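Long-range contact in peptidoglycan glycosyltransferase (Eggerthella lenta, PDB 4MNR), which belongs to the penicillin-binding proteins, with a transpeptidase domain related in fold to the beta-lactamases: residues L180-L192 against L294-T306. Residues are numbered along the deposited sequence; the frame is centred on the assembly and turned at random. Where two conformers were deposited one is given.
Sequences LYAPGSTFKIVTL and LAWAAAGEPVGDT
With chi1 at -51°, T191 holds OG1 trans to its own carbonyl carbon and turned to the end of helix 291-298, while F187, its CG opposite the backbone N (chi1 -176°), brings the CD2-CE2 side of its ring to the same turn. T191 OG1 donates to A298 O at 2.7 Å, in the carbonyl plane and onto a lone pair, and T191 CG2 rests against A298 CB. The same A298 oxygen lies at the edge of the F187 ring, near its plane; A297 O approaches obliquely, 3.2 Å from F187 CE2, and also accepts G300 N within the Schellman motif that ends the helix. At this C-prime glycine the two backbones run nearest each other, CA to CA, opposite G184: G300 CA sends a nearly straight C-H...O contact to G184 O (3.3 Å), F187 CB packs on G300 CA at 3.6 Å, and G184 N makes only a weak, bent bond to G300 O (3.0 Å). Farther along, A182 CB sits on P302 CD at 3.5 Å. K188, extended, passes its CE alongside A299 CB (4.1 Å) to bring NZ to S240 OG and N242 OD1. S185 to K188 matches the family's SxxK signature. The buried contact thus satisfies A298 O, a carbonyl at the helix terminus, through a side-chain hydroxyl, and ties that terminus to the 3-10 turn and the first turn of the helix that contain the signature.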
loop_
_atom_site.group_PDB
_atom_site.type_symbol
_atom_site.label_atom_id
_atom_site.label_comp_id
_atom_site.label_asym_id
_atom_site.label_seq_id
_atom_site.Cartn_x
_atom_site.Cartn_y
_atom_site.Cartn_z
ATOM N N LEU A 180 -4.676 8.815 -2.129
ATOM C CA LEU A 180 -4.319 8.924 -0.709
ATOM C C LEU A 180 -5.446 8.458 0.197
ATOM O O LEU A 180 -6.607 8.827 0.000
ATOM C CB LEU A 180 -3.966 10.361 -0.325
ATOM C CG LEU A 180 -2.672 10.908 -0.917
ATOM C CD1 LEU A 180 -2.502 12.372 -0.497
ATOM C CD2 LEU A 180 -1.492 10.070 -0.472
ATOM N N TYR A 181 -5.088 7.701 1.217
ATOM C CA TYR A 181 -6.042 7.218 2.215
ATOM C C TYR A 181 -5.553 7.563 3.617
ATOM O O TYR A 181 -4.354 7.680 3.848
ATOM C CB TYR A 181 -6.133 5.693 2.158
ATOM C CG TYR A 181 -6.850 5.086 0.963
ATOM C CD1 TYR A 181 -8.223 4.887 0.995
ATOM C CD2 TYR A 181 -6.154 4.684 -0.166
ATOM C CE1 TYR A 181 -8.889 4.321 -0.074
ATOM C CE2 TYR A 181 -6.814 4.124 -1.245
ATOM C CZ TYR A 181 -8.178 3.938 -1.188
ATOM O OH TYR A 181 -8.860 3.369 -2.247
ATOM N N ALA A 182 -6.475 7.695 4.569
ATOM C CA ALA A 182 -6.071 7.659 5.976
ATOM C C ALA A 182 -5.723 6.210 6.309
ATOM O O ALA A 182 -6.528 5.304 6.053
ATOM C CB ALA A 182 -7.206 8.116 6.852
ATOM N N PRO A 183 -4.535 5.978 6.889
ATOM C CA PRO A 183 -4.133 4.586 7.132
ATOM C C PRO A 183 -4.732 4.017 8.408
ATOM O O PRO A 183 -4.686 2.799 8.618
ATOM C CB PRO A 183 -2.610 4.677 7.263
ATOM C CG PRO A 183 -2.372 6.066 7.818
ATOM C CD PRO A 183 -3.441 6.936 7.158
ATOM N N GLY A 184 -5.252 4.889 9.268
ATOM C CA GLY A 184 -5.738 4.434 10.555
ATOM C C GLY A 184 -4.667 3.658 11.303
ATOM O O GLY A 184 -3.459 3.919 11.178
ATOM N N SER A 185 -5.105 2.670 12.070
ATOM C CA SER A 185 -4.215 1.996 12.998
ATOM C C SER A 185 -3.070 1.194 12.345
ATOM O O SER A 185 -2.158 0.748 13.033
ATOM C CB SER A 185 -5.038 1.151 13.984
ATOM O OG SER A 185 -6.092 0.484 13.306
ATOM N N THR A 186 -3.087 1.046 11.018
ATOM C CA THR A 186 -1.954 0.455 10.313
ATOM C C THR A 186 -0.681 1.295 10.490
ATOM O O THR A 186 0.438 0.784 10.533
ATOM C CB THR A 186 -2.248 0.298 8.811
ATOM O OG1 THR A 186 -3.532 0.861 8.522
ATOM C CG2 THR A 186 -2.314 -1.161 8.479
ATOM N N PHE A 187 -0.867 2.602 10.613
ATOM C CA PHE A 187 0.236 3.538 10.800
ATOM C C PHE A 187 0.939 3.343 12.145
ATOM O O PHE A 187 2.045 3.845 12.354
ATOM C CB PHE A 187 -0.307 4.974 10.689
ATOM C CG PHE A 187 0.740 6.047 10.771
ATOM C CD1 PHE A 187 1.508 6.395 9.662
ATOM C CD2 PHE A 187 0.910 6.758 11.941
ATOM C CE1 PHE A 187 2.463 7.396 9.738
ATOM C CE2 PHE A 187 1.873 7.766 12.033
ATOM C CZ PHE A 187 2.647 8.085 10.922
ATOM N N LYS A 188 0.294 2.636 13.070
ATOM C CA LYS A 188 0.939 2.367 14.353
ATOM C C LYS A 188 2.263 1.613 14.167
ATOM O O LYS A 188 3.129 1.662 15.038
ATOM C CB LYS A 188 -0.009 1.622 15.305
ATOM C CG LYS A 188 -1.170 2.485 15.779
ATOM C CD LYS A 188 -2.186 1.702 16.591
ATOM C CE LYS A 188 -3.375 2.620 16.955
ATOM N NZ LYS A 188 -4.501 1.830 17.475
ATOM N N ILE A 189 2.437 0.949 13.030
ATOM C CA ILE A 189 3.738 0.341 12.731
ATOM C C ILE A 189 4.823 1.428 12.750
ATOM O O ILE A 189 5.898 1.249 13.332
ATOM C CB ILE A 189 3.749 -0.327 11.346
ATOM C CG1 ILE A 189 2.777 -1.513 11.295
ATOM C CG2 ILE A 189 5.167 -0.773 10.995
ATOM C CD1 ILE A 189 2.624 -2.093 9.904
ATOM N N VAL A 190 4.528 2.573 12.134
ATOM C CA VAL A 190 5.468 3.703 12.108
ATOM C C VAL A 190 5.698 4.309 13.494
ATOM O O VAL A 190 6.843 4.521 13.900
ATOM C CB VAL A 190 5.015 4.817 11.132
ATOM C CG1 VAL A 190 5.981 6.010 11.175
ATOM C CG2 VAL A 190 4.929 4.268 9.723
ATOM N N THR A 191 4.615 4.577 14.215
ATOM C CA THR A 191 4.716 5.114 15.566
ATOM C C THR A 191 5.524 4.213 16.498
ATOM O O THR A 191 6.427 4.682 17.187
ATOM C CB THR A 191 3.332 5.372 16.147
ATOM O OG1 THR A 191 2.593 6.154 15.203
ATOM C CG2 THR A 191 3.430 6.153 17.460
ATOM N N LEU A 192 5.201 2.925 16.495
ATOM C CA LEU A 192 5.919 1.937 17.314
ATOM C C LEU A 192 7.392 1.860 16.940
ATOM O O LEU A 192 8.276 1.891 17.803
ATOM C CB LEU A 192 5.282 0.565 17.126
ATOM C CG LEU A 192 5.967 -0.565 17.897
ATOM C CD1 LEU A 192 5.902 -0.306 19.406
ATOM C CD2 LEU A 192 5.334 -1.899 17.529
ATOM N N LEU A 294 -1.706 15.724 17.329
ATOM C CA LEU A 294 -0.506 14.892 17.463
ATOM C C LEU A 294 -0.860 13.486 17.938
ATOM O O LEU A 294 -0.384 12.479 17.395
ATOM C CB LEU A 294 0.474 15.559 18.437
ATOM C CG LEU A 294 1.681 14.716 18.880
ATOM C CD1 LEU A 294 2.524 14.255 17.692
ATOM C CD2 LEU A 294 2.542 15.524 19.844
ATOM N N ALA A 295 -1.719 13.420 18.945
ATOM C CA ALA A 295 -2.144 12.140 19.495
ATOM C C ALA A 295 -2.845 11.292 18.437
ATOM O O ALA A 295 -2.541 10.112 18.274
ATOM C CB ALA A 295 -3.068 12.368 20.687
ATOM N N TRP A 296 -3.778 11.896 17.706
ATOM C CA TRP A 296 -4.466 11.155 16.653
ATOM C C TRP A 296 -3.551 10.762 15.492
ATOM O O TRP A 296 -3.697 9.685 14.919
ATOM C CB TRP A 296 -5.670 11.951 16.143
ATOM C CG TRP A 296 -6.924 11.693 16.944
ATOM C CD1 TRP A 296 -7.640 12.597 17.672
ATOM C CD2 TRP A 296 -7.602 10.441 17.084
ATOM N NE1 TRP A 296 -8.732 11.988 18.250
ATOM C CE2 TRP A 296 -8.724 10.661 17.908
ATOM C CE3 TRP A 296 -7.363 9.152 16.600
ATOM C CZ2 TRP A 296 -9.609 9.640 18.250
ATOM C CZ3 TRP A 296 -8.244 8.136 16.945
ATOM C CH2 TRP A 296 -9.350 8.391 17.763
ATOM N N ALA A 297 -2.607 11.625 15.141
ATOM C CA ALA A 297 -1.666 11.278 14.073
ATOM C C ALA A 297 -0.864 10.040 14.455
ATOM O O ALA A 297 -0.592 9.173 13.613
ATOM C CB ALA A 297 -0.724 12.447 13.771
ATOM N N ALA A 298 -0.486 9.951 15.728
ATOM C CA ALA A 298 0.275 8.787 16.194
ATOM C C ALA A 298 -0.544 7.517 16.056
ATOM O O ALA A 298 0.009 6.419 15.900
ATOM C CB ALA A 298 0.729 8.977 17.639
ATOM N N ALA A 299 -1.864 7.662 16.095
ATOM C CA ALA A 299 -2.761 6.523 15.934
ATOM C C ALA A 299 -3.216 6.354 14.492
ATOM O O ALA A 299 -4.081 5.522 14.198
ATOM C CB ALA A 299 -3.969 6.675 16.836
ATOM N N GLY A 300 -2.656 7.144 13.590
ATOM C CA GLY A 300 -2.953 6.970 12.180
ATOM C C GLY A 300 -4.128 7.750 11.608
ATOM O O GLY A 300 -4.510 7.517 10.458
ATOM N N GLU A 301 -4.715 8.668 12.382
ATOM C CA GLU A 301 -5.849 9.435 11.883
ATOM C C GLU A 301 -5.464 10.883 11.586
ATOM O O GLU A 301 -4.942 11.582 12.455
ATOM C CB GLU A 301 -7.010 9.405 12.883
ATOM C CG GLU A 301 -7.691 8.036 12.995
ATOM C CD GLU A 301 -8.494 7.658 11.753
ATOM O OE1 GLU A 301 -8.651 8.496 10.835
ATOM O OE2 GLU A 301 -8.977 6.512 11.704
ATOM N N PRO A 302 -5.708 11.333 10.349
ATOM C CA PRO A 302 -5.403 12.709 9.951
ATOM C C PRO A 302 -6.524 13.678 10.304
ATOM O O PRO A 302 -7.408 13.923 9.478
ATOM C CB PRO A 302 -5.247 12.601 8.436
ATOM C CG PRO A 302 -6.171 11.457 8.048
ATOM C CD PRO A 302 -6.113 10.488 9.210
ATOM N N VAL A 303 -6.487 14.230 11.512
ATOM C CA VAL A 303 -7.587 15.068 11.983
ATOM C C VAL A 303 -7.321 16.568 11.859
ATOM O O VAL A 303 -8.152 17.370 12.274
ATOM C CB VAL A 303 -7.962 14.733 13.449
ATOM C CG1 VAL A 303 -8.252 13.249 13.609
ATOM C CG2 VAL A 303 -6.847 15.160 14.398
ATOM N N GLY A 304 -6.172 16.942 11.291
ATOM C CA GLY A 304 -5.836 18.339 11.085
ATOM C C GLY A 304 -6.906 19.067 10.305
ATOM O O GLY A 304 -7.389 18.572 9.292
ATOM N N ASP A 305 -7.299 20.238 10.798
ATOM C CA ASP A 305 -8.396 20.978 10.176
ATOM C C ASP A 305 -7.948 21.760 8.943
ATOM O O ASP A 305 -7.411 22.862 9.054
ATOM C CB ASP A 305 -9.051 21.918 11.188
ATOM C CG ASP A 305 -10.175 22.737 10.581
ATOM O OD1 ASP A 305 -10.701 22.351 9.510
ATOM O OD2 ASP A 305 -10.534 23.768 11.186
ATOM N N THR A 306 -8.190 21.192 7.765
ATOM C CA THR A 306 -7.799 21.856 6.529
ATOM C C THR A 306 -8.856 22.834 6.003
ATOM O O THR A 306 -8.671 23.423 4.940
ATOM C CB THR A 306 -7.426 20.840 5.438
ATOM O OG1 THR A 306 -8.507 19.920 5.258
ATOM C CG2 THR A 306 -6.171 20.068 5.838
#